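Local coordinates for protein ribonucleoside triphosphate reductase (Lactobacillus leichmannii, PDB 1L1L) that reduces ribonucleoside triphosphates to 2'-deoxyribonucleoside triphosphates, with a vitamin B12 cofactor, as an allosterically regulated class II ribonucleotide reductase monomer, at residues 23-28 with 608-613; 565-570 with 688-693. All coordinates share one frame; numbering follows the deposited sequence.

Contact 1 (23-28 with 608-613)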
ATOM      1  N   TRP A  23      -7.926  -0.382  21.842  1.00 31.10           N
ATOM      2  CA  TRP A  23      -7.469   0.839  21.181  1.00 30.88           C
ATOM      3  C   TRP A  23      -6.113   1.289  21.710  1.00 31.14           C
ATOM      4  O   TRP A  23      -5.823   1.170  22.907  1.00 31.06           O
ATOM      5  CB  TRP A  23      -8.456   1.989  21.410  1.00 30.27           C
ATOM      6  CG  TRP A  23      -9.822   1.837  20.795  1.00 30.15           C
ATOM      7  CD1 TRP A  23     -11.014   1.802  21.462  1.00 30.26           C
ATOM      8  CD2 TRP A  23     -10.147   1.836  19.395  1.00 30.45           C
ATOM      9  NE1 TRP A  23     -12.060   1.797  20.569  1.00 31.10           N
ATOM     10  CE2 TRP A  23     -11.557   1.817  19.294  1.00 29.59           C
ATOM     11  CE3 TRP A  23      -9.384   1.856  18.216  1.00 29.96           C
ATOM     12  CZ2 TRP A  23     -12.224   1.818  18.063  1.00 29.95           C
ATOM     13  CZ3 TRP A  23     -10.048   1.859  16.988  1.00 29.73           C
ATOM     14  CH2 TRP A  23     -11.454   1.840  16.923  1.00 29.94           C
ATOM     15  N   GLY A  24      -5.279   1.817  20.817  1.00 30.58           N
ATOM     16  CA  GLY A  24      -3.992   2.324  21.245  1.00 29.99           C
ATOM     17  C   GLY A  24      -4.296   3.733  21.719  1.00 29.54           C
ATOM     18  O   GLY A  24      -5.421   4.199  21.540  1.00 29.27           O
ATOM     19  N   LYS A  25      -3.331   4.414  22.328  1.00 29.99           N
ATOM     20  CA  LYS A  25      -3.573   5.776  22.795  1.00 30.60           C
ATOM     21  C   LYS A  25      -4.049   6.700  21.671  1.00 30.19           C
ATOM     22  O   LYS A  25      -4.757   7.671  21.930  1.00 30.62           O
ATOM     23  CB  LYS A  25      -2.312   6.351  23.447  1.00 32.40           C
ATOM     24  CG  LYS A  25      -1.975   5.737  24.810  1.00 34.84           C
ATOM     25  CD  LYS A  25      -3.045   6.044  25.843  1.00 36.55           C
ATOM     26  CE  LYS A  25      -2.760   5.335  27.165  1.00 38.56           C
ATOM     27  NZ  LYS A  25      -1.509   5.838  27.804  1.00 40.29           N
ATOM     28  N   LEU A  26      -3.687   6.389  20.427  1.00 29.51           N
ATOM     29  CA  LEU A  26      -4.095   7.213  19.277  1.00 29.50           C
ATOM     30  C   LEU A  26      -5.153   6.478  18.455  1.00 28.25           C
ATOM     31  O   LEU A  26      -5.663   7.004  17.466  1.00 27.01           O
ATOM     32  CB  LEU A  26      -2.897   7.494  18.345  1.00 30.44           C
ATOM     33  CG  LEU A  26      -1.499   7.793  18.889  1.00 32.03           C
ATOM     34  CD1 LEU A  26      -0.512   7.960  17.733  1.00 31.74           C
ATOM     35  CD2 LEU A  26      -1.533   9.046  19.709  1.00 32.21           C
ATOM     36  N   GLY A  27      -5.474   5.257  18.877  1.00 26.89           N
ATOM     37  CA  GLY A  27      -6.428   4.430  18.156  1.00 25.41           C
ATOM     38  C   GLY A  27      -7.791   4.951  17.743  1.00 24.75           C
ATOM     39  O   GLY A  27      -8.091   5.050  16.555  1.00 23.55           O
ATOM     40  N   TRP A  28      -8.640   5.270  18.714  1.00 24.13           N
ATOM     41  CA  TRP A  28      -9.978   5.736  18.385  1.00 24.36           C
ATOM     42  C   TRP A  28      -9.980   6.969  17.511  1.00 23.47           C
ATOM     43  O   TRP A  28     -10.763   7.071  16.565  1.00 22.84           O
ATOM     44  CB  TRP A  28     -10.769   6.039  19.648  1.00 24.38           C
ATOM     45  CG  TRP A  28     -12.164   6.373  19.349  1.00 25.65           C
ATOM     46  CD1 TRP A  28     -13.176   5.501  19.071  1.00 25.69           C
ATOM     47  CD2 TRP A  28     -12.724   7.684  19.254  1.00 26.32           C
ATOM     48  NE1 TRP A  28     -14.331   6.190  18.809  1.00 26.38           N
ATOM     49  CE2 TRP A  28     -14.083   7.533  18.919  1.00 26.35           C
ATOM     50  CE3 TRP A  28     -12.205   8.975  19.422  1.00 26.13           C
ATOM     51  CZ2 TRP A  28     -14.935   8.623  18.746  1.00 26.87           C
ATOM     52  CZ3 TRP A  28     -13.049  10.056  19.251  1.00 26.55           C
ATOM     53  CH2 TRP A  28     -14.403   9.873  18.915  1.00 26.06           C
ATOM     54  N   PHE A 608      -0.182  13.283  22.652  1.00 25.50           N
ATOM     55  CA  PHE A 608      -0.616  12.003  23.229  1.00 26.50           C
ATOM     56  C   PHE A 608       0.538  11.284  23.914  1.00 27.57           C
ATOM     57  O   PHE A 608       1.471  10.823  23.252  1.00 27.01           O
ATOM     58  CB  PHE A 608      -1.180  11.063  22.150  1.00 24.72           C
ATOM     59  CG  PHE A 608      -2.435  11.558  21.484  1.00 24.97           C
ATOM     60  CD1 PHE A 608      -2.389  12.583  20.540  1.00 25.21           C
ATOM     61  CD2 PHE A 608      -3.677  10.994  21.806  1.00 23.91           C
ATOM     62  CE1 PHE A 608      -3.562  13.044  19.923  1.00 24.42           C
ATOM     63  CE2 PHE A 608      -4.849  11.446  21.202  1.00 24.36           C
ATOM     64  CZ  PHE A 608      -4.797  12.471  20.260  1.00 25.01           C
ATOM     65  N   PRO A 609       0.513  11.200  25.255  1.00 28.27           N
ATOM     66  CA  PRO A 609       1.594  10.503  25.962  1.00 30.01           C
ATOM     67  C   PRO A 609       1.461   9.011  25.624  1.00 31.37           C
ATOM     68  O   PRO A 609       0.353   8.475  25.644  1.00 31.90           O
ATOM     69  CB  PRO A 609       1.288  10.784  27.438  1.00 30.14           C
ATOM     70  CG  PRO A 609       0.560  12.115  27.385  1.00 30.51           C
ATOM     71  CD  PRO A 609      -0.352  11.936  26.195  1.00 29.09           C
ATOM     72  N   ILE A 610       2.567   8.345  25.296  1.00 32.47           N
ATOM     73  CA  ILE A 610       2.502   6.926  24.949  1.00 33.34           C
ATOM     74  C   ILE A 610       3.641   6.085  25.497  1.00 34.21           C
ATOM     75  O   ILE A 610       4.815   6.444  25.382  1.00 32.69           O
ATOM     76  CB  ILE A 610       2.463   6.709  23.413  1.00 34.00           C
ATOM     77  CG1 ILE A 610       1.196   7.332  22.827  1.00 33.52           C
ATOM     78  CG2 ILE A 610       2.509   5.212  23.099  1.00 33.59           C
ATOM     79  CD1 ILE A 610       1.045   7.141  21.330  1.00 35.57           C
ATOM     80  N   LYS A 611       3.279   4.954  26.089  1.00 35.13           N
ATOM     81  CA  LYS A 611       4.257   4.033  26.648  1.00 37.27           C
ATOM     82  C   LYS A 611       4.317   2.785  25.788  1.00 37.09           C
ATOM     83  O   LYS A 611       3.295   2.147  25.534  1.00 37.74           O
ATOM     84  CB  LYS A 611       3.879   3.639  28.074  1.00 38.86           C
ATOM     85  CG  LYS A 611       4.835   2.637  28.697  1.00 41.18           C
ATOM     86  CD  LYS A 611       4.485   2.363  30.157  1.00 42.75           C
ATOM     87  CE  LYS A 611       5.493   1.408  30.797  1.00 43.58           C
ATOM     88  NZ  LYS A 611       5.207   1.170  32.247  1.00 44.59           N
ATOM     89  N   ALA A 612       5.514   2.436  25.334  1.00 36.90           N
ATOM     90  CA  ALA A 612       5.662   1.252  24.501  1.00 36.63           C
ATOM     91  C   ALA A 612       5.727   0.005  25.364  1.00 36.41           C
ATOM     92  O   ALA A 612       6.206   0.043  26.497  1.00 35.87           O
ATOM     93  CB  ALA A 612       6.917   1.358  23.650  1.00 36.16           C
ATOM     94  N   VAL A 613       5.225  -1.098  24.820  1.00 36.73           N
ATOM     95  CA  VAL A 613       5.255  -2.373  25.515  1.00 36.56           C
ATOM     96  C   VAL A 613       6.703  -2.689  25.853  1.00 36.86           C
ATOM     97  O   VAL A 613       7.611  -2.413  25.061  1.00 37.73           O
ATOM     98  CB  VAL A 613       4.704  -3.494  24.623  1.00 36.72           C
ATOM     99  CG1 VAL A 613       4.833  -4.831  25.319  1.00 36.69           C
ATOM    100  CG2 VAL A 613       3.255  -3.212  24.284  1.00 36.49           C
TER
HETATM  101  O   HOH W   1       0.002   3.953  26.377  1.00 50.47           O
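Leu26 packs against both Phe608 and Ile610, two residues of strand 603-611 whose side chains emerge on one face of the strand. With its CG anti to the carbonyl carbon (chi1 -39°), the leucine turns its branched end in toward the strand although its CB starts off to one side. CG then sits 3.6 Å from Ile610 CD1, the two side chains crossing at about a right angle, while the leucine also borders Phe608, though the exact closeness there is doubtful. Branched aliphatic groups suit this buried side because they present carbon in several directions. Ile575 of the adjacent strand 570-578 touches both Leu26 and Phe608, and Tyr592 meets the Phe608 ring.

The turn carrying Leu26 leads into helix 27-32 and is closed by a bond of 2.9 Å from Gly27 N to Gly24 O. It rests on strand 603-611 of a four-stranded antiparallel sheet, and no hydrogen bond joins the two segments directly.

Toward solvent the contact loosens. Lys25 and Ile610 run alongside one another but head opposite ways, Lys25 CB lying 3.7 Å from Ile610 CG1. Lysine serves here at both ends: its methylene groups pack on the strand, CG reaching to 3.7 Å from Pro609 O, while its ammonium stays among polar partners. The chain bends at chi2 (-64°) and again at chi4, which brings NZ within 2.8 Å of a water. That water also accepts a weak bond from Lys611 N at 3.4 Å, and NZ makes a further weak hydrogen bond with Tyr698 OH of helix 695-704.

Contact 2 (565-570 with 688-693)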
ATOM      1  N   PHE A 565      10.858  -1.519  15.181  1.00 29.05           N
ATOM      2  CA  PHE A 565      11.036  -1.297  16.609  1.00 29.77           C
ATOM      3  C   PHE A 565      10.380   0.039  16.918  1.00 29.93           C
ATOM      4  O   PHE A 565      10.055   0.802  16.011  1.00 28.97           O
ATOM      5  CB  PHE A 565      12.522  -1.253  16.953  1.00 30.44           C
ATOM      6  CG  PHE A 565      13.197  -2.588  16.864  1.00 32.37           C
ATOM      7  CD1 PHE A 565      13.177  -3.466  17.951  1.00 33.38           C
ATOM      8  CD2 PHE A 565      13.823  -2.993  15.687  1.00 32.51           C
ATOM      9  CE1 PHE A 565      13.768  -4.725  17.865  1.00 32.96           C
ATOM     10  CE2 PHE A 565      14.419  -4.257  15.592  1.00 32.56           C
ATOM     11  CZ  PHE A 565      14.391  -5.122  16.685  1.00 33.29           C
ATOM     12  N   HIS A 566      10.177   0.326  18.195  1.00 30.33           N
ATOM     13  CA  HIS A 566       9.553   1.583  18.587  1.00 31.25           C
ATOM     14  C   HIS A 566      10.518   2.757  18.484  1.00 31.47           C
ATOM     15  O   HIS A 566      11.729   2.601  18.667  1.00 31.75           O
ATOM     16  CB  HIS A 566       9.040   1.471  20.020  1.00 31.00           C
ATOM     17  CG  HIS A 566       7.825   0.614  20.157  1.00 31.18           C
ATOM     18  ND1 HIS A 566       6.578   1.021  19.731  1.00 31.34           N
ATOM     19  CD2 HIS A 566       7.664  -0.634  20.660  1.00 31.47           C
ATOM     20  CE1 HIS A 566       5.701   0.061  19.967  1.00 30.86           C
ATOM     21  NE2 HIS A 566       6.335  -0.954  20.529  1.00 30.88           N
ATOM     22  N   TYR A 567       9.983   3.932  18.180  1.00 31.68           N
ATOM     23  CA  TYR A 567      10.818   5.116  18.096  1.00 32.87           C
ATOM     24  C   TYR A 567      11.412   5.419  19.470  1.00 32.63           C
ATOM     25  O   TYR A 567      12.524   5.932  19.567  1.00 31.39           O
ATOM     26  CB  TYR A 567      10.002   6.308  17.588  1.00 34.83           C
ATOM     27  CG  TYR A 567      10.801   7.585  17.503  1.00 37.39           C
ATOM     28  CD1 TYR A 567      10.858   8.469  18.580  1.00 38.97           C
ATOM     29  CD2 TYR A 567      11.534   7.892  16.358  1.00 39.05           C
ATOM     30  CE1 TYR A 567      11.625   9.625  18.519  1.00 39.92           C
ATOM     31  CE2 TYR A 567      12.302   9.043  16.289  1.00 40.47           C
ATOM     32  CZ  TYR A 567      12.343   9.905  17.372  1.00 40.89           C
ATOM     33  OH  TYR A 567      13.096  11.051  17.302  1.00 42.79           O
ATOM     34  N   GLY A 568      10.668   5.086  20.527  1.00 32.84           N
ATOM     35  CA  GLY A 568      11.135   5.325  21.891  1.00 33.67           C
ATOM     36  C   GLY A 568      10.266   4.651  22.947  1.00 34.36           C
ATOM     37  O   GLY A 568       9.101   4.364  22.696  1.00 34.06           O
ATOM     38  N   ALA A 569      10.823   4.408  24.130  1.00 34.48           N
ATOM     39  CA  ALA A 569      10.095   3.751  25.227  1.00 33.97           C
ATOM     40  C   ALA A 569       8.919   4.590  25.725  1.00 33.90           C
ATOM     41  O   ALA A 569       7.797   4.101  25.864  1.00 33.62           O
ATOM     42  CB  ALA A 569      11.047   3.475  26.379  1.00 33.73           C
ATOM     43  N   TYR A 570       9.199   5.855  26.004  1.00 33.85           N
ATOM     44  CA  TYR A 570       8.192   6.793  26.472  1.00 34.40           C
ATOM     45  C   TYR A 570       8.272   7.991  25.537  1.00 33.76           C
ATOM     46  O   TYR A 570       9.341   8.575  25.355  1.00 34.42           O
ATOM     47  CB  TYR A 570       8.499   7.223  27.904  1.00 35.66           C
ATOM     48  CG  TYR A 570       8.418   6.099  28.904  1.00 37.46           C
ATOM     49  CD1 TYR A 570       7.184   5.619  29.345  1.00 37.63           C
ATOM     50  CD2 TYR A 570       9.574   5.496  29.397  1.00 37.76           C
ATOM     51  CE1 TYR A 570       7.104   4.571  30.252  1.00 38.31           C
ATOM     52  CE2 TYR A 570       9.504   4.442  30.305  1.00 38.24           C
ATOM     53  CZ  TYR A 570       8.265   3.986  30.726  1.00 38.50           C
ATOM     54  OH  TYR A 570       8.189   2.937  31.620  1.00 40.28           O
ATOM     55  N   ALA A 688       8.694  18.114  17.338  1.00 34.66           N
ATOM     56  CA  ALA A 688       8.732  16.718  16.908  1.00 33.78           C
ATOM     57  C   ALA A 688       7.426  15.936  16.966  1.00 34.42           C
ATOM     58  O   ALA A 688       6.700  15.997  17.959  1.00 33.65           O
ATOM     59  CB  ALA A 688       9.793  15.972  17.715  1.00 34.42           C
ATOM     60  N   PRO A 689       7.115  15.180  15.898  1.00 34.13           N
ATOM     61  CA  PRO A 689       5.892  14.376  15.858  1.00 34.12           C
ATOM     62  C   PRO A 689       6.003  13.274  16.917  1.00 33.69           C
ATOM     63  O   PRO A 689       4.999  12.745  17.386  1.00 32.91           O
ATOM     64  CB  PRO A 689       5.881  13.825  14.432  1.00 34.44           C
ATOM     65  CG  PRO A 689       7.330  13.740  14.088  1.00 35.88           C
ATOM     66  CD  PRO A 689       7.863  15.052  14.635  1.00 34.73           C
ATOM     67  N   LYS A 690       7.242  12.937  17.270  1.00 33.44           N
ATOM     68  CA  LYS A 690       7.528  11.940  18.295  1.00 33.98           C
ATOM     69  C   LYS A 690       8.672  12.446  19.164  1.00 35.21           C
ATOM     70  O   LYS A 690       9.836  12.435  18.759  1.00 35.00           O
ATOM     71  CB  LYS A 690       7.900  10.592  17.669  1.00 32.70           C
ATOM     72  CG  LYS A 690       6.747   9.897  16.969  1.00 30.31           C
ATOM     73  CD  LYS A 690       7.140   8.496  16.519  1.00 29.73           C
ATOM     74  CE  LYS A 690       6.101   7.892  15.579  1.00 28.14           C
ATOM     75  NZ  LYS A 690       6.512   6.528  15.096  1.00 26.62           N
ATOM     76  N   GLU A 691       8.325  12.889  20.366  1.00 37.11           N
ATOM     77  CA  GLU A 691       9.294  13.432  21.314  1.00 38.88           C
ATOM     78  C   GLU A 691       9.517  12.466  22.474  1.00 40.05           C
ATOM     79  O   GLU A 691       8.584  12.139  23.211  1.00 40.15           O
ATOM     80  CB  GLU A 691       8.770  14.762  21.851  1.00 39.37           C
ATOM     81  CG  GLU A 691       9.731  15.535  22.739  1.00 40.04           C
ATOM     82  CD  GLU A 691       9.081  16.780  23.323  1.00 41.36           C
ATOM     83  OE1 GLU A 691       8.216  17.368  22.642  1.00 41.41           O
ATOM     84  OE2 GLU A 691       9.437  17.175  24.456  1.00 42.23           O
ATOM     85  N   PRO A 692      10.757  11.990  22.654  1.00 41.30           N
ATOM     86  CA  PRO A 692      11.025  11.058  23.759  1.00 42.12           C
ATOM     87  C   PRO A 692      11.039  11.718  25.147  1.00 42.98           C
ATOM     88  O   PRO A 692      11.520  12.839  25.313  1.00 43.07           O
ATOM     89  CB  PRO A 692      12.374  10.447  23.376  1.00 41.96           C
ATOM     90  CG  PRO A 692      13.042  11.560  22.615  1.00 42.12           C
ATOM     91  CD  PRO A 692      11.918  12.093  21.753  1.00 41.21           C
ATOM     92  N   ILE A 693      10.494  11.013  26.136  1.00 43.71           N
ATOM     93  CA  ILE A 693      10.436  11.506  27.514  1.00 44.46           C
ATOM     94  C   ILE A 693      10.736  10.357  28.476  1.00 45.48           C
ATOM     95  O   ILE A 693      10.685   9.187  28.089  1.00 45.73           O
ATOM     96  CB  ILE A 693       9.036  12.073  27.847  1.00 43.74           C
ATOM     97  CG1 ILE A 693       7.973  10.997  27.591  1.00 43.88           C
ATOM     98  CG2 ILE A 693       8.773  13.322  27.023  1.00 43.03           C
ATOM     99  CD1 ILE A 693       6.560  11.409  27.921  1.00 42.69           C
TER
HETATM  100  O   HOH W   2      12.106  14.083  18.538  1.00 40.86           O
HETATM  101  O   HOH W   3      11.901   7.179  26.559  1.00 36.15           O
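Lys690 lays its aliphatic chain against the ring of Tyr567. Its CB stands over one face, displaced toward the rim, in a CH-pi contact of 4.1 Å to the ring centroid. From there the extended lysine runs slantwise over the tyrosine, and CD comes 3.8 Å from Tyr567 CB. The ring is carried out to meet it because Tyr567 CG is anti to the backbone N (chi1 179°). An aromatic ring suits this surface position, offering a broad face to methylene groups while its hydroxyl makes a weak bond to one water. Lys690 O approaches the same ring, 3.3 Å from CE1, and accepts a hydrogen bond from that water, 2.8 Å away.

The CB of Glu691 leaves away from 565-570, and its carboxylate forms a salt bridge with Arg574. Here 690-692 forms an outermost strand of a four-stranded antiparallel sheet, beside strand 570-578, which Tyr570 begins.

Pro692 suits an edge position, having no N-H to offer. Its CD meets Tyr567 CE1 at the ring edge, and its CA makes a C-H...O contact of 3.4 Å with Tyr570 O.

Ile693 restores a donor. Its N-H reaches Tyr570 O at 2.8 Å and is nearly straight (173°), although the nitrogen stands well above the carbonyl plane. A second water links the backbones, accepting from Tyr570 N and donating to Ile693 O. Ile693 CG1, between the backbone N and the carbonyl carbon (chi1 56°), packs 3.8 Å from Tyr570 CB. The end of the Tyr570 side chain leads away from 688-693, its hydroxyl hydrogen-bonded to Asp616.

How the contacts relate
From the N terminus, the chain first passes through 23-28, which runs into the start of helix 27-32, and much later through 565-570, the loop leading into strand 570-578. It then reaches 608-613, where contact 1 closes a loop of nearly 580 residues, and finally 688-693, where contact 2 closes one of about 120. The two loops cross, since 565-570 falls within the first and 688-693 beyond it. Both contacts reach the same antiparallel sheet: contact 1 ties the N-terminal region to strand 603-611, contact 2 ties the start of strand 570-578 to the edge strand 690-692. They touch where Ala612 N probably hydrogen-bonds Ala569 O at 2.9 Å.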